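Local coordinates for cell wall surface anchor family protein (Streptococcus agalactiae serogroup V, PDB 3TXA) that probably mediates adhesion to host surfaces as the tip pilin of the group B streptococcal pilus, at residues A[550-555]-A[609-614]; A[556-561]-A[626-631]; A[267-272]-A[287-292]. All coordinates share one frame; numbering follows the deposited sequence.

Interaction 1. Residues A[550-555]-A[609-614]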
loop_
_atom_site.group_PDB
_atom_site.type_symbol
_atom_site.label_atom_id
_atom_site.label_comp_id
_atom_site.label_asym_id
_atom_site.label_seq_id
_atom_site.Cartn_x
_atom_site.Cartn_y
_atom_site.Cartn_z
ATOM N N ASP A 550 4.773 12.034 -38.046
ATOM C CA ASP A 550 3.438 12.316 -38.535
ATOM C C ASP A 550 3.527 12.920 -39.928
ATOM O O ASP A 550 3.556 14.133 -40.073
ATOM C CB ASP A 550 2.727 13.240 -37.562
ATOM C CG ASP A 550 1.318 13.555 -37.978
ATOM O OD1 ASP A 550 0.861 13.049 -39.027
ATOM O OD2 ASP A 550 0.657 14.328 -37.249
ATOM N N PRO A 551 3.601 12.072 -40.964
ATOM C CA PRO A 551 3.700 12.583 -42.321
ATOM C C PRO A 551 2.320 12.855 -42.908
ATOM O O PRO A 551 1.395 12.083 -42.681
ATOM C CB PRO A 551 4.367 11.432 -43.082
ATOM C CG PRO A 551 4.515 10.324 -42.121
ATOM C CD PRO A 551 3.718 10.612 -40.921
ATOM N N MET A 552 2.180 13.927 -43.674
ATOM C CA MET A 552 0.898 14.233 -44.272
ATOM C C MET A 552 0.560 13.228 -45.382
ATOM O O MET A 552 1.442 12.781 -46.137
ATOM C CB MET A 552 0.889 15.671 -44.801
ATOM C CG MET A 552 1.189 16.779 -43.752
ATOM S SD MET A 552 0.024 16.866 -42.382
ATOM C CE MET A 552 0.884 15.929 -41.121
ATOM N N GLY A 553 -0.721 12.876 -45.461
ATOM C CA GLY A 553 -1.228 11.990 -46.515
ATOM C C GLY A 553 -1.173 12.627 -47.895
ATOM O O GLY A 553 -1.079 13.860 -48.014
ATOM N N GLU A 554 -1.230 11.803 -48.942
ATOM C CA GLU A 554 -0.963 12.289 -50.303
ATOM C C GLU A 554 -1.779 13.508 -50.746
ATOM O O GLU A 554 -1.257 14.405 -51.400
ATOM C CB GLU A 554 -1.053 11.159 -51.340
ATOM C CG GLU A 554 0.241 10.333 -51.453
ATOM C CD GLU A 554 1.520 11.192 -51.298
ATOM O OE1 GLU A 554 1.627 12.264 -51.953
ATOM O OE2 GLU A 554 2.421 10.793 -50.518
ATOM N N MET A 555 -3.049 13.552 -50.369
ATOM C CA MET A 555 -3.869 14.686 -50.766
ATOM C C MET A 555 -3.958 15.762 -49.688
ATOM O O MET A 555 -4.912 16.546 -49.658
ATOM C CB MET A 555 -5.265 14.241 -51.208
ATOM C CG MET A 555 -5.833 15.146 -52.289
ATOM S SD MET A 555 -5.316 14.772 -53.991
ATOM C CE MET A 555 -3.695 15.556 -54.207
ATOM N N GLN A 609 6.574 16.658 -45.919
ATOM C CA GLN A 609 5.484 17.229 -45.166
ATOM C C GLN A 609 5.265 16.427 -43.879
ATOM O O GLN A 609 4.176 15.917 -43.638
ATOM C CB GLN A 609 4.207 17.253 -46.021
ATOM C CG GLN A 609 4.070 18.470 -46.939
ATOM C CD GLN A 609 2.641 18.646 -47.464
ATOM O OE1 GLN A 609 1.915 19.549 -47.023
ATOM N NE2 GLN A 609 2.229 17.775 -48.404
ATOM N N THR A 610 6.292 16.300 -43.055
ATOM C CA THR A 610 6.185 15.457 -41.867
ATOM C C THR A 610 6.466 16.260 -40.634
ATOM O O THR A 610 7.504 16.908 -40.544
ATOM C CB THR A 610 7.171 14.268 -41.927
ATOM O OG1 THR A 610 6.856 13.456 -43.069
ATOM C CG2 THR A 610 7.117 13.427 -40.657
ATOM N N ILE A 611 5.540 16.215 -39.687
ATOM C CA ILE A 611 5.707 16.911 -38.429
ATOM C C ILE A 611 6.189 15.902 -37.398
ATOM O O ILE A 611 5.681 14.790 -37.351
ATOM C CB ILE A 611 4.402 17.641 -38.008
ATOM C CG1 ILE A 611 4.626 18.474 -36.753
ATOM C CG2 ILE A 611 3.221 16.683 -37.834
ATOM C CD1 ILE A 611 3.625 19.608 -36.599
ATOM N N LYS A 612 7.171 16.268 -36.582
ATOM C CA LYS A 612 7.734 15.310 -35.647
ATOM C C LYS A 612 7.857 15.848 -34.239
ATOM O O LYS A 612 8.265 17.006 -34.038
ATOM C CB LYS A 612 9.124 14.888 -36.110
ATOM C CG LYS A 612 9.176 14.385 -37.551
ATOM C CD LYS A 612 10.613 14.157 -38.039
ATOM C CE LYS A 612 11.139 12.789 -37.558
ATOM N NZ LYS A 612 11.279 12.728 -36.055
ATOM N N ILE A 613 7.535 14.998 -33.260
ATOM C CA ILE A 613 7.829 15.315 -31.866
ATOM C C ILE A 613 9.046 14.494 -31.460
ATOM O O ILE A 613 9.062 13.264 -31.645
ATOM C CB ILE A 613 6.650 14.982 -30.905
ATOM C CG1 ILE A 613 5.327 15.566 -31.411
ATOM C CG2 ILE A 613 6.972 15.474 -29.497
ATOM C CD1 ILE A 613 4.116 15.156 -30.629
ATOM N N ASN A 614 10.046 15.159 -30.894
ATOM C CA ASN A 614 11.289 14.517 -30.528
ATOM C C ASN A 614 11.555 14.626 -29.058
ATOM O O ASN A 614 11.339 15.691 -28.473
ATOM C CB ASN A 614 12.454 15.212 -31.230
ATOM C CG ASN A 614 12.247 15.339 -32.704
ATOM O OD1 ASN A 614 12.190 14.331 -33.423
ATOM N ND2 ASN A 614 12.107 16.593 -33.182
#
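D550 sets CG trans to its backbone N (chi1 -178°), which lays its carboxylate along the I611 side chain, OD2 3.5 Å from I611 CG2. M552 bends at chi2 and chi3, which carries its CE to within 4.1 Å of the same methyl, while its CG passes 3.8 Å from Q609 CB, the two chains crossing at about a right angle. On the other face of the sheet P551 and T610 lie side by side. The backbones hold this register by antiparallel pairing: D550 and I611 exchange both bonds, N of I611 to O of D550 at 2.9 Å and N of D550 to O of I611 at 3.0 Å, and M552 N adds a third to Q609 O at 2.8 Å. Strands 543-551 and 610-618 are thus neighbours in the antiparallel sheet of the Ig-like domain. Q609, just ahead of strand 610-618, and T610 form a G1 beta bulge where the chain turns back from strand 601-605; the Q609 amide oxygen accepts from F558 N. The buried carboxylate of D550 lies against a methyl group but has a weak hydrogen bond with the Y628 hydroxyl, a partner that would probably help offset the cost of burying its charge.

Interaction 2. Residues A[556-561]-A[626-631]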
loop_
_atom_site.group_PDB
_atom_site.type_symbol
_atom_site.label_atom_id
_atom_site.label_comp_id
_atom_site.label_asym_id
_atom_site.label_seq_id
_atom_site.Cartn_x
_atom_site.Cartn_y
_atom_site.Cartn_z
ATOM N N ILE A 556 -2.963 15.803 -48.800
ATOM C CA ILE A 556 -3.044 16.695 -47.647
ATOM C C ILE A 556 -1.936 17.725 -47.648
ATOM O O ILE A 556 -0.779 17.417 -47.967
ATOM C CB ILE A 556 -3.074 15.941 -46.315
ATOM C CG1 ILE A 556 -4.162 14.862 -46.327
ATOM C CG2 ILE A 556 -3.325 16.913 -45.176
ATOM C CD1 ILE A 556 -5.549 15.390 -46.190
ATOM N N GLU A 557 -2.343 18.949 -47.311
ATOM C CA GLU A 557 -1.480 20.110 -47.248
ATOM C C GLU A 557 -1.408 20.517 -45.778
ATOM O O GLU A 557 -2.433 20.793 -45.153
ATOM C CB GLU A 557 -2.082 21.232 -48.109
ATOM C CG GLU A 557 -1.272 22.551 -48.266
ATOM C CD GLU A 557 -2.083 23.663 -48.988
ATOM O OE1 GLU A 557 -2.430 23.487 -50.172
ATOM O OE2 GLU A 557 -2.391 24.712 -48.372
ATOM N N PHE A 558 -0.203 20.511 -45.214
ATOM C CA PHE A 558 -0.015 21.020 -43.877
ATOM C C PHE A 558 -0.239 22.516 -43.999
ATOM O O PHE A 558 0.187 23.114 -44.983
ATOM C CB PHE A 558 1.386 20.697 -43.373
ATOM C CG PHE A 558 1.627 21.082 -41.929
ATOM C CD1 PHE A 558 1.332 20.209 -40.909
ATOM C CD2 PHE A 558 2.181 22.322 -41.596
ATOM C CE1 PHE A 558 1.562 20.584 -39.595
ATOM C CE2 PHE A 558 2.397 22.691 -40.286
ATOM C CZ PHE A 558 2.086 21.829 -39.293
ATOM N N GLN A 559 -0.927 23.121 -43.034
ATOM C CA GLN A 559 -1.180 24.568 -43.101
ATOM C C GLN A 559 -0.084 25.354 -42.467
ATOM O O GLN A 559 0.261 25.135 -41.324
ATOM C CB GLN A 559 -2.547 24.965 -42.524
ATOM C CG GLN A 559 -3.713 24.439 -43.357
ATOM C CD GLN A 559 -3.714 24.997 -44.781
ATOM O OE1 GLN A 559 -4.220 26.108 -45.029
ATOM N NE2 GLN A 559 -3.154 24.229 -45.724
ATOM N N LEU A 560 0.469 26.263 -43.236
ATOM C CA LEU A 560 1.453 27.177 -42.731
ATOM C C LEU A 560 0.807 28.558 -42.719
ATOM O O LEU A 560 0.135 28.934 -43.674
ATOM C CB LEU A 560 2.703 27.150 -43.613
ATOM C CG LEU A 560 3.373 25.794 -43.853
ATOM C CD1 LEU A 560 4.390 25.848 -44.975
ATOM C CD2 LEU A 560 4.054 25.363 -42.604
ATOM N N LYS A 561 1.003 29.320 -41.651
ATOM C CA LYS A 561 0.316 30.600 -41.507
ATOM C C LYS A 561 0.709 31.597 -42.596
ATOM O O LYS A 561 -0.103 32.433 -42.952
ATOM C CB LYS A 561 0.502 31.189 -40.095
ATOM C CG LYS A 561 -0.590 30.793 -39.120
ATOM C CD LYS A 561 -0.352 31.326 -37.720
ATOM C CE LYS A 561 -0.316 32.913 -37.656
ATOM N NZ LYS A 561 -0.110 33.459 -36.253
ATOM N N LEU A 626 -0.642 17.496 -29.239
ATOM C CA LEU A 626 -0.180 18.263 -30.391
ATOM C C LEU A 626 -1.386 18.584 -31.230
ATOM O O LEU A 626 -2.125 17.662 -31.608
ATOM C CB LEU A 626 0.805 17.466 -31.250
ATOM C CG LEU A 626 1.315 18.179 -32.501
ATOM C CD1 LEU A 626 2.336 19.226 -32.144
ATOM C CD2 LEU A 626 1.899 17.210 -33.482
ATOM N N THR A 627 -1.606 19.875 -31.503
ATOM C CA THR A 627 -2.582 20.286 -32.528
ATOM C C THR A 627 -1.873 21.051 -33.642
ATOM O O THR A 627 -0.904 21.808 -33.387
ATOM C CB THR A 627 -3.777 21.150 -31.956
ATOM O OG1 THR A 627 -3.285 22.389 -31.444
ATOM C CG2 THR A 627 -4.478 20.465 -30.826
ATOM N N TYR A 628 -2.372 20.854 -34.860
ATOM C CA TYR A 628 -1.938 21.604 -36.029
ATOM C C TYR A 628 -3.074 21.717 -37.051
ATOM O O TYR A 628 -4.113 21.108 -36.851
ATOM C CB TYR A 628 -0.726 20.940 -36.637
ATOM C CG TYR A 628 -0.947 19.527 -37.109
ATOM C CD1 TYR A 628 -1.303 19.256 -38.418
ATOM C CD2 TYR A 628 -0.762 18.455 -36.253
ATOM C CE1 TYR A 628 -1.474 17.950 -38.860
ATOM C CE2 TYR A 628 -0.926 17.160 -36.675
ATOM C CZ TYR A 628 -1.283 16.904 -37.981
ATOM O OH TYR A 628 -1.460 15.603 -38.397
ATOM N N ASP A 629 -2.896 22.478 -38.133
ATOM C CA ASP A 629 -3.956 22.607 -39.154
ATOM C C ASP A 629 -3.620 21.955 -40.510
ATOM O O ASP A 629 -2.450 21.921 -40.926
ATOM C CB ASP A 629 -4.363 24.071 -39.336
ATOM C CG ASP A 629 -4.980 24.677 -38.068
ATOM O OD1 ASP A 629 -5.739 23.969 -37.368
ATOM O OD2 ASP A 629 -4.712 25.867 -37.757
ATOM N N VAL A 630 -4.639 21.420 -41.186
ATOM C CA VAL A 630 -4.465 20.822 -42.516
ATOM C C VAL A 630 -5.554 21.274 -43.492
ATOM O O VAL A 630 -6.620 21.728 -43.087
ATOM C CB VAL A 630 -4.433 19.267 -42.479
ATOM C CG1 VAL A 630 -3.203 18.760 -41.773
ATOM C CG2 VAL A 630 -5.650 18.724 -41.791
ATOM N N ARG A 631 -5.268 21.141 -44.778
ATOM C CA ARG A 631 -6.230 21.425 -45.837
ATOM C C ARG A 631 -6.128 20.326 -46.886
ATOM O O ARG A 631 -5.028 19.849 -47.201
ATOM C CB ARG A 631 -5.929 22.771 -46.509
ATOM C CG ARG A 631 -7.152 23.524 -47.058
ATOM C CD ARG A 631 -6.788 24.398 -48.243
ATOM N NE ARG A 631 -6.622 23.571 -49.445
ATOM C CZ ARG A 631 -5.836 23.864 -50.486
ATOM N NH1 ARG A 631 -5.761 23.027 -51.523
ATOM N NH2 ARG A 631 -5.117 24.982 -50.492
#
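E557 and R631 form an antiparallel hydrogen-bonded pair, and F558 with V630 the non-hydrogen-bonded pair beside it. The short strand 556-558 approaches 626-631 to 4.7 Å between axes, their directions 142° apart, so the two run antiparallel with a marked twist. E557 N reaches R631 O at 2.8 Å, R631 N returns to E557 O at 2.9 Å, and Q559 N continues the pattern to D629 O at 2.9 Å. Side chains then alternate between two faces. On one, E557 stretches out with CG opposite its backbone N (chi1 -176°), and OE1 stands over a face of the R631 guanidinium, 3.1 Å from NH2. This salt bridge works through charge alone, since no N-H is directed at the oxygen. The other carboxylate oxygen, OE2, is met from above its plane by Q559 NE2 at 2.8 Å; Q559, bent at chi2, lays its amide across R631 CB.

In this Ig-like domain, of the E-set clan, strand 623-632 pairs with 556-558 and 571-575 along one edge and with 153-168, from much earlier in the chain, along the other, through bonds of Y628 and V630.

The opposite face is largely apolar. F558 CE1 comes to 3.4 Å from Y628 CD1, and the rings, 23° from parallel, are slid so far apart that they barely overlap. D629 O lies over one face of F558, toward the rim, and the ring of Y604 also meets F558. I556 sends CG2 to V630 CB at 3.7 Å, M552 covering V630 as well. D629 directs its carboxylate elsewhere, OD1 forming a salt bridge with K155 of strand 153-168.

Interaction 3. Residues A[267-272]-A[287-292]. With CD (cadmium ion), chain F.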
loop_
_atom_site.group_PDB
_atom_site.type_symbol
_atom_site.label_atom_id
_atom_site.label_comp_id
_atom_site.label_asym_id
_atom_site.label_seq_id
_atom_site.Cartn_x
_atom_site.Cartn_y
_atom_site.Cartn_z
ATOM N N HIS A 267 -13.553 -5.043 13.218
ATOM C CA HIS A 267 -13.662 -4.502 11.890
ATOM C C HIS A 267 -12.889 -5.421 10.866
ATOM O O HIS A 267 -11.829 -5.983 11.180
ATOM C CB HIS A 267 -13.118 -3.088 11.876
ATOM C CG HIS A 267 -13.939 -2.104 12.656
ATOM N ND1 HIS A 267 -15.308 -1.989 12.509
ATOM C CD2 HIS A 267 -13.576 -1.145 13.554
ATOM C CE1 HIS A 267 -15.748 -1.018 13.298
ATOM N NE2 HIS A 267 -14.724 -0.489 13.940
ATOM N N ASN A 268 -13.412 -5.573 9.655
ATOM C CA ASN A 268 -12.657 -6.241 8.645
ATOM C C ASN A 268 -11.618 -5.324 8.031
ATOM O O ASN A 268 -11.882 -4.687 7.037
ATOM C CB ASN A 268 -13.563 -6.814 7.567
ATOM C CG ASN A 268 -12.855 -7.854 6.739
ATOM O OD1 ASN A 268 -11.676 -8.100 6.949
ATOM N ND2 ASN A 268 -13.552 -8.469 5.805
ATOM N N TYR A 269 -10.429 -5.264 8.619
ATOM C CA TYR A 269 -9.363 -4.420 8.107
ATOM C C TYR A 269 -8.221 -5.246 7.534
ATOM O O TYR A 269 -7.061 -4.791 7.477
ATOM C CB TYR A 269 -8.772 -3.538 9.208
ATOM C CG TYR A 269 -9.635 -2.405 9.738
ATOM C CD1 TYR A 269 -10.441 -1.644 8.888
ATOM C CD2 TYR A 269 -9.603 -2.069 11.103
ATOM C CE1 TYR A 269 -11.218 -0.600 9.389
ATOM C CE2 TYR A 269 -10.352 -1.037 11.596
ATOM C CZ TYR A 269 -11.160 -0.307 10.736
ATOM O OH TYR A 269 -11.903 0.733 11.238
ATOM N N SER A 270 -8.530 -6.462 7.117
ATOM C CA SER A 270 -7.493 -7.349 6.599
ATOM C C SER A 270 -7.897 -7.946 5.260
ATOM O O SER A 270 -9.120 -8.087 4.960
ATOM C CB SER A 270 -7.208 -8.459 7.597
ATOM O OG SER A 270 -6.550 -7.934 8.730
ATOM N N TYR A 271 -6.890 -8.282 4.452
ATOM C CA TYR A 271 -7.146 -9.070 3.255
ATOM C C TYR A 271 -6.048 -10.144 3.265
ATOM O O TYR A 271 -4.855 -9.835 3.098
ATOM C CB TYR A 271 -7.134 -8.195 1.981
ATOM C CG TYR A 271 -7.707 -8.903 0.813
ATOM C CD1 TYR A 271 -9.042 -8.734 0.466
ATOM C CD2 TYR A 271 -6.948 -9.821 0.093
ATOM C CE1 TYR A 271 -9.606 -9.432 -0.588
ATOM C CE2 TYR A 271 -7.512 -10.540 -0.987
ATOM C CZ TYR A 271 -8.845 -10.332 -1.323
ATOM O OH TYR A 271 -9.416 -11.028 -2.380
ATOM N N LEU A 272 -6.464 -11.388 3.502
ATOM C CA LEU A 272 -5.565 -12.445 3.992
ATOM C C LEU A 272 -5.127 -13.490 2.939
ATOM O O LEU A 272 -4.418 -14.438 3.272
ATOM C CB LEU A 272 -6.177 -13.149 5.205
ATOM C CG LEU A 272 -6.341 -12.332 6.486
ATOM C CD1 LEU A 272 -7.059 -13.131 7.573
ATOM C CD2 LEU A 272 -5.010 -11.736 6.997
ATOM N N ARG A 287 -10.170 -1.810 2.828
ATOM C CA ARG A 287 -10.129 -2.357 4.173
ATOM C C ARG A 287 -8.993 -1.770 4.963
ATOM O O ARG A 287 -8.825 -2.076 6.130
ATOM C CB ARG A 287 -10.088 -3.870 4.163
ATOM C CG ARG A 287 -11.186 -4.524 3.295
ATOM C CD ARG A 287 -11.395 -5.946 3.764
ATOM N NE ARG A 287 -12.435 -6.667 3.057
ATOM C CZ ARG A 287 -12.357 -7.982 2.814
ATOM N NH1 ARG A 287 -11.290 -8.678 3.228
ATOM N NH2 ARG A 287 -13.329 -8.621 2.166
ATOM N N ILE A 288 -8.226 -0.875 4.369
ATOM C CA ILE A 288 -7.143 -0.323 5.145
ATOM C C ILE A 288 -7.725 0.687 6.122
ATOM O O ILE A 288 -8.291 1.706 5.669
ATOM C CB ILE A 288 -6.145 0.413 4.281
ATOM C CG1 ILE A 288 -5.546 -0.499 3.208
ATOM C CG2 ILE A 288 -5.069 1.029 5.154
ATOM C CD1 ILE A 288 -4.662 0.291 2.185
ATOM N N PRO A 289 -7.565 0.448 7.460
ATOM C CA PRO A 289 -8.125 1.343 8.491
ATOM C C PRO A 289 -7.593 2.751 8.342
ATOM O O PRO A 289 -6.416 2.936 8.029
ATOM C CB PRO A 289 -7.579 0.757 9.803
ATOM C CG PRO A 289 -6.315 0.084 9.407
ATOM C CD PRO A 289 -6.629 -0.520 8.061
ATOM N N LYS A 290 -8.455 3.737 8.565
ATOM C CA LYS A 290 -8.047 5.136 8.513
ATOM C C LYS A 290 -8.175 5.794 9.893
ATOM O O LYS A 290 -7.894 6.977 10.054
ATOM C CB LYS A 290 -8.887 5.864 7.468
ATOM C CG LYS A 290 -8.665 5.393 6.055
ATOM C CD LYS A 290 -7.196 5.561 5.690
ATOM C CE LYS A 290 -6.898 4.940 4.339
ATOM N NZ LYS A 290 -7.826 5.385 3.271
ATOM N N GLU A 291 -8.578 5.015 10.889
ATOM C CA GLU A 291 -8.738 5.513 12.222
ATOM C C GLU A 291 -8.650 4.342 13.201
ATOM O O GLU A 291 -8.835 3.195 12.821
ATOM C CB GLU A 291 -10.123 6.195 12.327
ATOM C CG GLU A 291 -10.503 6.781 13.760
ATOM C CD GLU A 291 -9.625 7.965 14.250
ATOM O OE1 GLU A 291 -10.084 9.133 14.163
ATOM O OE2 GLU A 291 -8.491 7.739 14.735
ATOM N N ALA A 292 -8.385 4.621 14.466
ATOM C CA ALA A 292 -8.476 3.571 15.473
ATOM C C ALA A 292 -9.606 3.890 16.450
ATOM O O ALA A 292 -10.253 4.914 16.305
ATOM C CB ALA A 292 -7.157 3.398 16.178
HETATM CD CD CD F . -14.874 1.031 15.573
HETATM O O HOH W 1 -11.095 1.621 13.455
HETATM O O HOH W 2 -11.479 2.802 9.740
HETATM O O HOH W 3 -13.601 2.580 14.768
HETATM O O HOH W 4 -16.396 -0.275 15.995
#
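R287 meets the 267-272 segment with an extended chain from CG to NE, which delivers NH1 to the backbone O of S270 at 2.8 Å. The bond is fairly straight (155° at the hydrogen) and lies in both the carbonyl and the guanidinium plane. The N268 amide covers one face of the guanidinium, the two planes 34° apart, and Y271 CD1 approaches R287 NH1 obliquely at 3.6 Å. Two residues on, P289 places CB 3.5 Å from the centroid of the Y269 ring, only 4° off the normal, a CH-pi contact. H267 CB lies over the opposite ring face, toward the rim, so the tyrosine is clasped between the two. N183 of the metal-binding loop that carries D182, S184 and S186 touches both Y269 and P289, placing this contact beside the metal ion-dependent adhesion site of the von Willebrand factor A domain. K290 N holds weakly a water that also binds Y269 OH. At E291 a second water links the backbone O, at 2.8 Å, to the same hydroxyl, while OE2 accepts from A292 N and from N189 N. H267 NE2 coordinates a cadmium ion at 2.2 Å, together with E293 and two waters. The contact therefore combines one direct hydrogen bond, from R287 to the S270 carbonyl, with a Y269 ring sandwiched by P289 and H267 and waters that join its hydroxyl to the 290-291 backbone.

In the fold
Interaction 3 closes first along the chain, within the von Willebrand factor A domain, and stands 54 and 55 Å between centres from interactions 1 and 2, with nearest atoms about 37 and 35 Å away. Interactions 1 and 2 belong to the Ig-like domain, centres 10 Å apart and segments alternating in sequence. Strand 543-551 leads into 556-558, and 610-618 into 623-632, yet each successive pair divides between different sheets. A weak hydrogen bond between D550 and Y628 and a firmer one between Q609 and F558 join the two sheets. The tip pilin thus sets its A domain, with magnesium site and probable adhesive role, apart from an Ig-like sandwich whose sheets interleaved strand pairs knit together.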